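Phenolic acid decarboxylase (Sedimentibacter hydroxybenzoicus, PDB 7AE5) catalyses the reversible, non-oxidative decarboxylation of 4-hydroxybenzoate and 3,4-dihydroxybenzoate with prenylated FMN as cofactor, detoxifying phenolic compounds under anaerobic conditions. Local coordinates at residues F141-A146 with F305-L310; R168-D173 with T271-F276; D175-Q180 with V292-I297. One frame throughout, in Å; residues are numbered along the deposited sequence.

Contact 1: residues F141-A146 with F305-L310; sequences FYISKA and FENLYL
Y142 meets N307 through its carbonyl: N307 ND2 donates to Y142 O at 3.2 Å, tilted modestly from the carbonyl plane. The end of the tyrosine side chain leads off to E273, which its OH hydrogen-bonds. At I143 the contact is apolar. CG2 comes to the rim of the F305 ring, near the ring plane, 4.1 Å from F305 CE1, and CG1 lies by CZ. S144 is held twice. Its backbone N gives N307 OD1 a nearly straight bond of 2.9 Å (171° at the hydrogen), and the side chain of S144 donates from OG to L308 O at 2.6 Å, in the carbonyl plane and on a lone pair. The hydroxyl reaches that oxygen because it stands between the backbone N and carbonyl carbon (chi1 78°). N307 thus uses both ends of its amide on the backbone of 142-144; an alanine here would probably leave the S144 N-H and the Y142 carbonyl without these mates and free this turn to shift. K145 then sends an extended chain across L308, with CB 4.0 Å from L308 CB, to a salt bridge of 2.7 Å from K145 NZ to E306 OE2. The ammonium meets this oxygen on its anti side, 32° out of the carboxylate plane. E316 is a second salt-bridge partner and H68 ND1 a further hydrogen bond, so the buried charge is likely to be well compensated. The touching parts run nearly at right angles, and the contact links strand 304-306 of the four-stranded mixed sheet to strand 142-143 of the antiparallel sheet. Strand 304-306 pairs with strand 62-65, strand 142-143 with 169-173; I207 of strand 201-207 packs on both I143 and F305, and helix 316-320 covers L308.

Contact 2: residues R168-D173 with T271-F276; sequences RIQVKD and TVEGPF
A bidentate salt bridge joins R168 to E273. R168 NE bonds E273 OE2 at 2.9 Å, almost perfectly straight at 177°, and R168 NH2 bonds E273 OE1 at 3.1 Å. Both oxygens use their syn lone pairs, and guanidinium and carboxylate lie 17° from coplanar, a side-on grip that fixes the rotation of each group. The bend of E273 at chi2 (-91°) swings its carboxylate round to the arginine. E273 OE2 also takes the Y142 hydroxyl. A second charged group, the ammonium of K172, makes a weak bond of 3.2 Å from NZ to V272 O, its stronger partner being E291, which also receives the T271 hydroxyl.

Q170 carries the amide-to-backbone bond. Its extended side chain brings OE1 to the amide N of G274, 2.8 Å away and tilted from the carbonyl plane. A side chain at G274 would jam against the preceding carbonyl oxygen at these backbone angles. One water links R168 O, Q170 N and E273 OE2; another joins Q170 NE2 to V272 O and G274 O.

F276 packs on R168: its CD2 lies 3.6 Å from R168 CD, and its CB lies over one guanidinium face, toward the rim.

R168 is predicted to bind prenylated FMN, and its NH1 forms a long, weak ion pair with E278, the predicted proton donor. The arrangement is consistent with the Glu-Arg-Glu network of UbiD enzymes, in which E273 would hold the arginine beside E278.

Contact 3: residues D175-Q180 with V292-I297; sequences DRVGIQ and VKIDRI
V177 and V292 form the apolar centre, facing each other as a hydrogen-bonded antiparallel pair. V177 CG2 leans on V292 CB at 3.7 Å, its branch held between the backbone N and the carbonyl carbon. The other methyl, V177 CG1, meets I294 CD1 at 4.2 Å, the two side chains at about a right angle. Toward the end of the strand, I179 CG2 touches V292 CG2 at 3.8 Å. I169 of the adjoining strand lies against both V177 and I179, so V177, I179, V292 and I294 share an apolar face with it.

The backbone closes round this centre. V177 N donates to V292 O in the carbonyl plane (3.0 Å), and V292 N returns a short bond of 2.6 Å to V177 O, with a C=O...donor angle of 165°. One step outward, I294 N bonds D175 O at 3.0 Å, its donor tilted 29° from the carbonyl plane. Between these rungs R176 and K293 form a non-hydrogen-bonded pair, and the CA of R176 makes a CA-H...O contact with V292 O.

R176 and K293 project to the face opposite the valines. R176 bends to a salt bridge with E291, whereas K293 curls at chi3 and chi4, running beside D175 in the same direction. That curl brings K293 NZ within 3.0 Å of D175 OD2, met head-on, nearly along the C-O bond, in a salt bridge at the partly exposed edge. The alkyl groups of this contact thus gather on one face, while R176 and K293 on the other are each met by an acid, E291 and D175, which probably balances their charges at the partly exposed margin.

In the fold
All three contacts reach the antiparallel sheet of the Rift-related region, contact 1 through strand 142-143 only. Contact 2 touches both others, its centre about 12 Å from that of contact 1 and 11 Å from that of contact 3, whose own centres are about 15 Å apart and which do not touch. Strand 169-173 of contact 2 pairs with strands 142-143 and 176-179, with probable hydrogen bonds of 2.6 Å from I143 N to I169 O and from G178 N to Q170 O. The side chain of E278, the predicted proton donor, is about 3 Å from that of R168 and 9 Å from that of Y142; the I179 side chain lies about 4 Å from that of M184, predicted to bind prenylated FMN.

Contact 1: residues F141-A146 with F305-L310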
loop_
_atom_site.group_PDB
_atom_site.type_symbol
_atom_site.label_atom_id
_atom_site.label_comp_id
_atom_site.label_asym_id
_atom_site.label_seq_id
_atom_site.Cartn_x
_atom_site.Cartn_y
_atom_site.Cartn_z
ATOM N N PHE C 141 24.058 30.212 -30.752
ATOM C CA PHE C 141 24.525 31.064 -29.666
ATOM C C PHE C 141 23.325 31.773 -29.051
ATOM O O PHE C 141 22.485 32.318 -29.774
ATOM C CB PHE C 141 25.551 32.080 -30.171
ATOM C CG PHE C 141 26.662 31.472 -30.986
ATOM C CD1 PHE C 141 27.138 30.199 -30.705
ATOM C CD2 PHE C 141 27.229 32.174 -32.037
ATOM C CE1 PHE C 141 28.156 29.641 -31.459
ATOM C CE2 PHE C 141 28.248 31.622 -32.793
ATOM C CZ PHE C 141 28.712 30.356 -32.504
ATOM N N TYR C 142 23.240 31.759 -27.723
ATOM C CA TYR C 142 22.033 32.168 -27.022
ATOM C C TYR C 142 22.288 33.369 -26.125
ATOM O O TYR C 142 23.322 33.450 -25.454
ATOM C CB TYR C 142 21.483 31.021 -26.177
ATOM C CG TYR C 142 20.420 30.197 -26.864
ATOM C CD1 TYR C 142 20.760 29.212 -27.782
ATOM C CD2 TYR C 142 19.075 30.394 -26.584
ATOM C CE1 TYR C 142 19.789 28.449 -28.406
ATOM C CE2 TYR C 142 18.099 29.640 -27.203
ATOM C CZ TYR C 142 18.461 28.669 -28.110
ATOM O OH TYR C 142 17.487 27.922 -28.722
ATOM N N ILE C 143 21.334 34.294 -26.124
ATOM C CA ILE C 143 21.233 35.326 -25.098
ATOM C C ILE C 143 20.291 34.782 -24.030
ATOM O O ILE C 143 19.085 34.661 -24.257
ATOM C CB ILE C 143 20.722 36.650 -25.679
ATOM C CG1 ILE C 143 21.629 37.122 -26.814
ATOM C CG2 ILE C 143 20.627 37.709 -24.597
ATOM C CD1 ILE C 143 21.018 38.212 -27.660
ATOM N N SER C 144 20.840 34.445 -22.864
ATOM C CA SER C 144 20.128 33.642 -21.880
ATOM C C SER C 144 19.694 34.411 -20.640
ATOM O O SER C 144 19.107 33.808 -19.735
ATOM C CB SER C 144 20.996 32.452 -21.461
ATOM O OG SER C 144 21.997 32.859 -20.545
ATOM N N LYS C 145 19.953 35.717 -20.565
ATOM C CA LYS C 145 19.609 36.467 -19.361
ATOM C C LYS C 145 18.990 37.819 -19.698
ATOM O O LYS C 145 19.174 38.792 -18.960
ATOM C CB LYS C 145 20.838 36.659 -18.471
ATOM C CG LYS C 145 20.522 36.804 -16.994
ATOM C CD LYS C 145 21.756 37.208 -16.219
ATOM C CE LYS C 145 21.474 37.283 -14.733
ATOM N NZ LYS C 145 22.727 37.546 -13.973
ATOM N N ALA C 146 18.252 37.896 -20.799
ATOM C CA ALA C 146 17.641 39.152 -21.204
ATOM C C ALA C 146 16.324 39.380 -20.472
ATOM O O ALA C 146 15.632 38.436 -20.078
ATOM C CB ALA C 146 17.406 39.170 -22.712
ATOM N N PHE C 305 28.271 42.260 -21.776
ATOM C CA PHE C 305 27.309 41.209 -22.101
ATOM C C PHE C 305 27.084 40.364 -20.855
ATOM O O PHE C 305 27.847 39.438 -20.569
ATOM C CB PHE C 305 27.816 40.364 -23.266
ATOM C CG PHE C 305 26.870 39.270 -23.692
ATOM C CD1 PHE C 305 25.506 39.381 -23.468
ATOM C CD2 PHE C 305 27.347 38.133 -24.328
ATOM C CE1 PHE C 305 24.638 38.377 -23.863
ATOM C CE2 PHE C 305 26.483 37.126 -24.728
ATOM C CZ PHE C 305 25.127 37.250 -24.495
ATOM N N GLU C 306 26.027 40.681 -20.111
ATOM C CA GLU C 306 25.662 39.910 -18.927
ATOM C C GLU C 306 24.858 38.695 -19.371
ATOM O O GLU C 306 23.686 38.816 -19.740
ATOM C CB GLU C 306 24.869 40.768 -17.945
ATOM C CG GLU C 306 24.543 40.054 -16.637
ATOM C CD GLU C 306 23.320 40.618 -15.938
ATOM O OE1 GLU C 306 22.700 41.556 -16.479
ATOM O OE2 GLU C 306 22.980 40.124 -14.841
ATOM N N ASN C 307 25.490 37.525 -19.346
ATOM C CA ASN C 307 24.864 36.291 -19.787
ATOM C C ASN C 307 24.920 35.261 -18.669
ATOM O O ASN C 307 25.673 35.401 -17.702
ATOM C CB ASN C 307 25.535 35.742 -21.051
ATOM C CG ASN C 307 24.543 35.109 -22.004
ATOM O OD1 ASN C 307 23.378 35.502 -22.060
ATOM N ND2 ASN C 307 25.005 34.128 -22.771
ATOM N N LEU C 308 24.114 34.214 -18.821
ATOM C CA LEU C 308 23.915 33.217 -17.780
ATOM C C LEU C 308 24.229 31.829 -18.315
ATOM O O LEU C 308 23.846 31.486 -19.437
ATOM C CB LEU C 308 22.468 33.272 -17.249
ATOM C CG LEU C 308 21.850 32.120 -16.444
ATOM C CD1 LEU C 308 20.773 32.671 -15.532
ATOM C CD2 LEU C 308 21.241 31.042 -17.341
ATOM N N TYR C 309 24.924 31.035 -17.509
ATOM C CA TYR C 309 25.076 29.614 -17.777
ATOM C C TYR C 309 24.058 28.824 -16.965
ATOM O O TYR C 309 23.837 29.105 -15.783
ATOM C CB TYR C 309 26.484 29.110 -17.445
ATOM C CG TYR C 309 26.593 27.604 -17.578
ATOM C CD1 TYR C 309 26.708 27.006 -18.827
ATOM C CD2 TYR C 309 26.543 26.779 -16.460
ATOM C CE1 TYR C 309 26.792 25.634 -18.958
ATOM C CE2 TYR C 309 26.623 25.405 -16.581
ATOM C CZ TYR C 309 26.748 24.838 -17.835
ATOM O OH TYR C 309 26.829 23.470 -17.969
ATOM N N LEU C 310 23.448 27.830 -17.603
ATOM C CA LEU C 310 22.587 26.881 -16.915
ATOM C C LEU C 310 22.940 25.470 -17.361
ATOM O O LEU C 310 23.341 25.241 -18.507
ATOM C CB LEU C 310 21.092 27.166 -17.163
ATOM C CG LEU C 310 20.405 26.626 -18.420
ATOM C CD1 LEU C 310 18.899 26.779 -18.290
ATOM C CD2 LEU C 310 20.907 27.341 -19.663
HETATM O O HOH W 1 21.930 37.407 -21.669
HETATM O O HOH W 2 25.019 36.182 -14.952
HETATM O O HOH W 3 21.458 40.254 -18.992
#

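Contact 2: residues R168-D173 with T271-F276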
loop_
_atom_site.group_PDB
_atom_site.type_symbol
_atom_site.label_atom_id
_atom_site.label_comp_id
_atom_site.label_asym_id
_atom_site.label_seq_id
_atom_site.Cartn_x
_atom_site.Cartn_y
_atom_site.Cartn_z
ATOM N N ARG C 168 14.554 32.854 -23.311
ATOM C CA ARG C 168 15.785 32.527 -24.014
ATOM C C ARG C 168 15.742 33.074 -25.436
ATOM O O ARG C 168 14.717 33.003 -26.123
ATOM C CB ARG C 168 16.022 31.015 -24.013
ATOM C CG ARG C 168 15.118 30.211 -24.929
ATOM C CD ARG C 168 15.129 28.751 -24.529
ATOM N NE ARG C 168 14.621 27.887 -25.586
ATOM C CZ ARG C 168 13.975 26.750 -25.372
ATOM N NH1 ARG C 168 13.727 26.317 -24.146
ATOM N NH2 ARG C 168 13.570 26.027 -26.413
ATOM N N ILE C 169 16.863 33.644 -25.868
ATOM C CA ILE C 169 16.959 34.356 -27.135
ATOM C C ILE C 169 18.047 33.682 -27.957
ATOM O O ILE C 169 19.240 33.833 -27.661
ATOM C CB ILE C 169 17.267 35.846 -26.926
ATOM C CG1 ILE C 169 16.159 36.515 -26.109
ATOM C CG2 ILE C 169 17.443 36.550 -28.254
ATOM C CD1 ILE C 169 14.824 36.565 -26.814
ATOM N N GLN C 170 17.647 32.935 -28.983
ATOM C CA GLN C 170 18.599 32.297 -29.884
ATOM C C GLN C 170 18.944 33.259 -31.013
ATOM O O GLN C 170 18.053 33.722 -31.734
ATOM C CB GLN C 170 18.048 30.996 -30.464
ATOM C CG GLN C 170 19.039 30.312 -31.399
ATOM C CD GLN C 170 18.494 29.049 -32.032
ATOM O OE1 GLN C 170 17.445 28.546 -31.638
ATOM N NE2 GLN C 170 19.211 28.530 -33.022
ATOM N N VAL C 171 20.232 33.547 -31.171
ATOM C CA VAL C 171 20.687 34.375 -32.280
ATOM C C VAL C 171 20.538 33.582 -33.571
ATOM O O VAL C 171 21.146 32.517 -33.736
ATOM C CB VAL C 171 22.136 34.831 -32.067
ATOM C CG1 VAL C 171 22.632 35.609 -33.279
ATOM C CG2 VAL C 171 22.245 35.670 -30.804
ATOM N N LYS C 172 19.716 34.090 -34.488
ATOM C CA LYS C 172 19.521 33.460 -35.787
ATOM C C LYS C 172 20.358 34.093 -36.888
ATOM O O LYS C 172 20.768 33.392 -37.819
ATOM C CB LYS C 172 18.042 33.512 -36.188
ATOM C CG LYS C 172 17.120 32.728 -35.265
ATOM C CD LYS C 172 17.461 31.247 -35.277
ATOM C CE LYS C 172 16.276 30.402 -34.836
ATOM N NZ LYS C 172 15.257 30.260 -35.910
ATOM N N ASP C 173 20.624 35.391 -36.800
ATOM C CA ASP C 173 21.441 36.102 -37.776
ATOM C C ASP C 173 22.001 37.348 -37.092
ATOM O O ASP C 173 21.813 37.549 -35.888
ATOM C CB ASP C 173 20.623 36.431 -39.031
ATOM C CG ASP C 173 21.494 36.728 -40.239
ATOM O OD1 ASP C 173 22.681 37.068 -40.050
ATOM O OD2 ASP C 173 20.992 36.620 -41.378
ATOM N N THR C 271 10.523 29.254 -37.436
ATOM C CA THR C 271 11.799 28.654 -37.796
ATOM C C THR C 271 12.311 27.824 -36.628
ATOM O O THR C 271 11.921 28.027 -35.475
ATOM C CB THR C 271 12.843 29.709 -38.186
ATOM O OG1 THR C 271 13.032 30.615 -37.094
ATOM C CG2 THR C 271 12.396 30.485 -39.416
ATOM N N VAL C 272 13.202 26.887 -36.946
ATOM C CA VAL C 272 13.725 25.936 -35.972
ATOM C C VAL C 272 14.496 26.660 -34.877
ATOM O O VAL C 272 15.571 27.216 -35.121
ATOM C CB VAL C 272 14.613 24.881 -36.656
ATOM C CG1 VAL C 272 14.952 23.766 -35.685
ATOM C CG2 VAL C 272 13.916 24.327 -37.885
ATOM N N GLU C 273 13.950 26.652 -33.665
ATOM C CA GLU C 273 14.616 27.187 -32.486
ATOM C C GLU C 273 14.964 26.042 -31.544
ATOM O O GLU C 273 14.164 25.124 -31.346
ATOM C CB GLU C 273 13.734 28.210 -31.765
ATOM C CG GLU C 273 14.432 28.968 -30.645
ATOM C CD GLU C 273 14.293 28.288 -29.292
ATOM O OE1 GLU C 273 13.521 27.310 -29.186
ATOM O OE2 GLU C 273 14.958 28.734 -28.333
ATOM N N GLY C 274 16.159 26.100 -30.965
ATOM C CA GLY C 274 16.612 25.059 -30.077
ATOM C C GLY C 274 17.555 24.089 -30.759
ATOM O O GLY C 274 17.856 24.217 -31.950
ATOM N N PRO C 275 18.044 23.086 -30.011
ATOM C CA PRO C 275 17.702 22.862 -28.603
ATOM C C PRO C 275 18.428 23.812 -27.658
ATOM O O PRO C 275 19.352 24.515 -28.064
ATOM C CB PRO C 275 18.142 21.410 -28.351
ATOM C CG PRO C 275 18.807 20.936 -29.618
ATOM C CD PRO C 275 19.049 22.124 -30.487
ATOM N N PHE C 276 17.991 23.837 -26.405
ATOM C CA PHE C 276 18.613 24.674 -25.392
ATOM C C PHE C 276 18.316 24.067 -24.032
ATOM O O PHE C 276 17.359 23.307 -23.866
ATOM C CB PHE C 276 18.114 26.122 -25.463
ATOM C CG PHE C 276 18.894 27.077 -24.601
ATOM C CD1 PHE C 276 20.184 27.444 -24.941
ATOM C CD2 PHE C 276 18.336 27.608 -23.447
ATOM C CE1 PHE C 276 20.904 28.316 -24.148
ATOM C CE2 PHE C 276 19.049 28.485 -22.651
ATOM C CZ PHE C 276 20.335 28.839 -23.002
HETATM O O HOH W 4 15.036 31.557 -28.748
HETATM O O HOH W 5 17.517 26.001 -34.060
#

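Contact 3: residues D175-Q180 with V292-I297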
loop_
_atom_site.group_PDB
_atom_site.type_symbol
_atom_site.label_atom_id
_atom_site.label_comp_id
_atom_site.label_asym_id
_atom_site.label_seq_id
_atom_site.Cartn_x
_atom_site.Cartn_y
_atom_site.Cartn_z
ATOM N N ASP C 175 20.980 40.283 -37.299
ATOM C CA ASP C 175 19.913 41.177 -36.865
ATOM C C ASP C 175 18.603 40.434 -36.611
ATOM O O ASP C 175 17.533 41.050 -36.669
ATOM C CB ASP C 175 19.690 42.283 -37.902
ATOM C CG ASP C 175 19.153 41.749 -39.217
ATOM O OD1 ASP C 175 19.640 40.690 -39.666
ATOM O OD2 ASP C 175 18.258 42.390 -39.810
ATOM N N ARG C 176 18.660 39.135 -36.332
ATOM C CA ARG C 176 17.467 38.325 -36.137
ATOM C C ARG C 176 17.700 37.350 -34.997
ATOM O O ARG C 176 18.800 36.808 -34.849
ATOM C CB ARG C 176 17.107 37.545 -37.404
ATOM C CG ARG C 176 16.601 38.390 -38.560
ATOM C CD ARG C 176 15.534 37.650 -39.369
ATOM N NE ARG C 176 15.649 36.196 -39.271
ATOM C CZ ARG C 176 16.612 35.469 -39.827
ATOM N NH1 ARG C 176 17.559 36.023 -40.565
ATOM N NH2 ARG C 176 16.623 34.153 -39.633
ATOM N N VAL C 177 16.658 37.120 -34.198
ATOM C CA VAL C 177 16.728 36.205 -33.068
ATOM C C VAL C 177 15.439 35.398 -32.995
ATOM O O VAL C 177 14.387 35.817 -33.483
ATOM C CB VAL C 177 16.961 36.936 -31.727
ATOM C CG1 VAL C 177 18.345 37.568 -31.687
ATOM C CG2 VAL C 177 15.877 37.978 -31.488
ATOM N N GLY C 178 15.537 34.220 -32.373
ATOM C CA GLY C 178 14.364 33.434 -32.067
ATOM C C GLY C 178 13.852 33.693 -30.659
ATOM O O GLY C 178 14.569 34.200 -29.798
ATOM N N ILE C 179 12.588 33.338 -30.428
ATOM C CA ILE C 179 11.954 33.560 -29.132
ATOM C C ILE C 179 10.759 32.625 -29.011
ATOM O O ILE C 179 10.191 32.182 -30.013
ATOM C CB ILE C 179 11.549 35.047 -28.960
ATOM C CG1 ILE C 179 11.424 35.404 -27.478
ATOM C CG2 ILE C 179 10.256 35.348 -29.708
ATOM C CD1 ILE C 179 11.058 36.851 -27.230
ATOM N N GLN C 180 10.381 32.311 -27.771
ATOM C CA GLN C 180 9.286 31.390 -27.470
ATOM C C GLN C 180 8.027 32.207 -27.203
ATOM O O GLN C 180 7.802 32.662 -26.081
ATOM C CB GLN C 180 9.631 30.518 -26.268
ATOM C CG GLN C 180 10.722 29.500 -26.515
ATOM C CD GLN C 180 10.931 28.596 -25.318
ATOM O OE1 GLN C 180 11.214 29.066 -24.216
ATOM N NE2 GLN C 180 10.784 27.292 -25.525
ATOM N N VAL C 292 12.321 37.306 -34.204
ATOM C CA VAL C 292 12.230 38.738 -33.968
ATOM C C VAL C 292 13.264 39.425 -34.847
ATOM O O VAL C 292 14.442 39.051 -34.836
ATOM C CB VAL C 292 12.458 39.083 -32.482
ATOM C CG1 VAL C 292 12.455 40.601 -32.259
ATOM C CG2 VAL C 292 11.416 38.406 -31.610
ATOM N N LYS C 293 12.825 40.419 -35.612
ATOM C CA LYS C 293 13.749 41.293 -36.315
ATOM C C LYS C 293 14.161 42.414 -35.375
ATOM O O LYS C 293 13.333 42.955 -34.640
ATOM C CB LYS C 293 13.121 41.869 -37.585
ATOM C CG LYS C 293 14.131 42.474 -38.545
ATOM C CD LYS C 293 13.460 42.977 -39.810
ATOM C CE LYS C 293 14.177 42.472 -41.051
ATOM N NZ LYS C 293 15.577 42.977 -41.140
ATOM N N ILE C 294 15.446 42.744 -35.385
ATOM C CA ILE C 294 15.998 43.762 -34.500
ATOM C C ILE C 294 16.156 45.034 -35.321
ATOM O O ILE C 294 16.993 45.102 -36.228
ATOM C CB ILE C 294 17.321 43.302 -33.876
ATOM C CG1 ILE C 294 17.030 42.342 -32.721
ATOM C CG2 ILE C 294 18.126 44.493 -33.372
ATOM C CD1 ILE C 294 18.256 41.721 -32.117
ATOM N N ASP C 295 15.330 46.037 -35.020
ATOM C CA ASP C 295 15.273 47.261 -35.811
ATOM C C ASP C 295 16.250 48.329 -35.336
ATOM O O ASP C 295 16.680 49.161 -36.143
ATOM C CB ASP C 295 13.854 47.835 -35.795
ATOM C CG ASP C 295 12.825 46.867 -36.349
ATOM O OD1 ASP C 295 12.867 46.584 -37.564
ATOM O OD2 ASP C 295 11.973 46.393 -35.568
ATOM N N ARG C 296 16.612 48.328 -34.055
ATOM C CA ARG C 296 17.559 49.307 -33.542
ATOM C C ARG C 296 18.219 48.763 -32.284
ATOM O O ARG C 296 17.591 48.048 -31.498
ATOM C CB ARG C 296 16.882 50.651 -33.248
ATOM C CG ARG C 296 17.843 51.740 -32.792
ATOM C CD ARG C 296 17.108 52.917 -32.181
ATOM N NE ARG C 296 16.500 53.767 -33.198
ATOM C CZ ARG C 296 16.707 55.074 -33.303
ATOM N NH1 ARG C 296 17.501 55.718 -32.464
ATOM N NH2 ARG C 296 16.097 55.751 -34.272
ATOM N N ILE C 297 19.491 49.111 -32.108
ATOM C CA ILE C 297 20.257 48.774 -30.915
ATOM C C ILE C 297 20.699 50.070 -30.252
ATOM O O ILE C 297 21.266 50.947 -30.912
ATOM C CB ILE C 297 21.479 47.896 -31.246
ATOM C CG1 ILE C 297 21.037 46.490 -31.647
ATOM C CG2 ILE C 297 22.433 47.835 -30.058
ATOM C CD1 ILE C 297 22.164 45.629 -32.174
#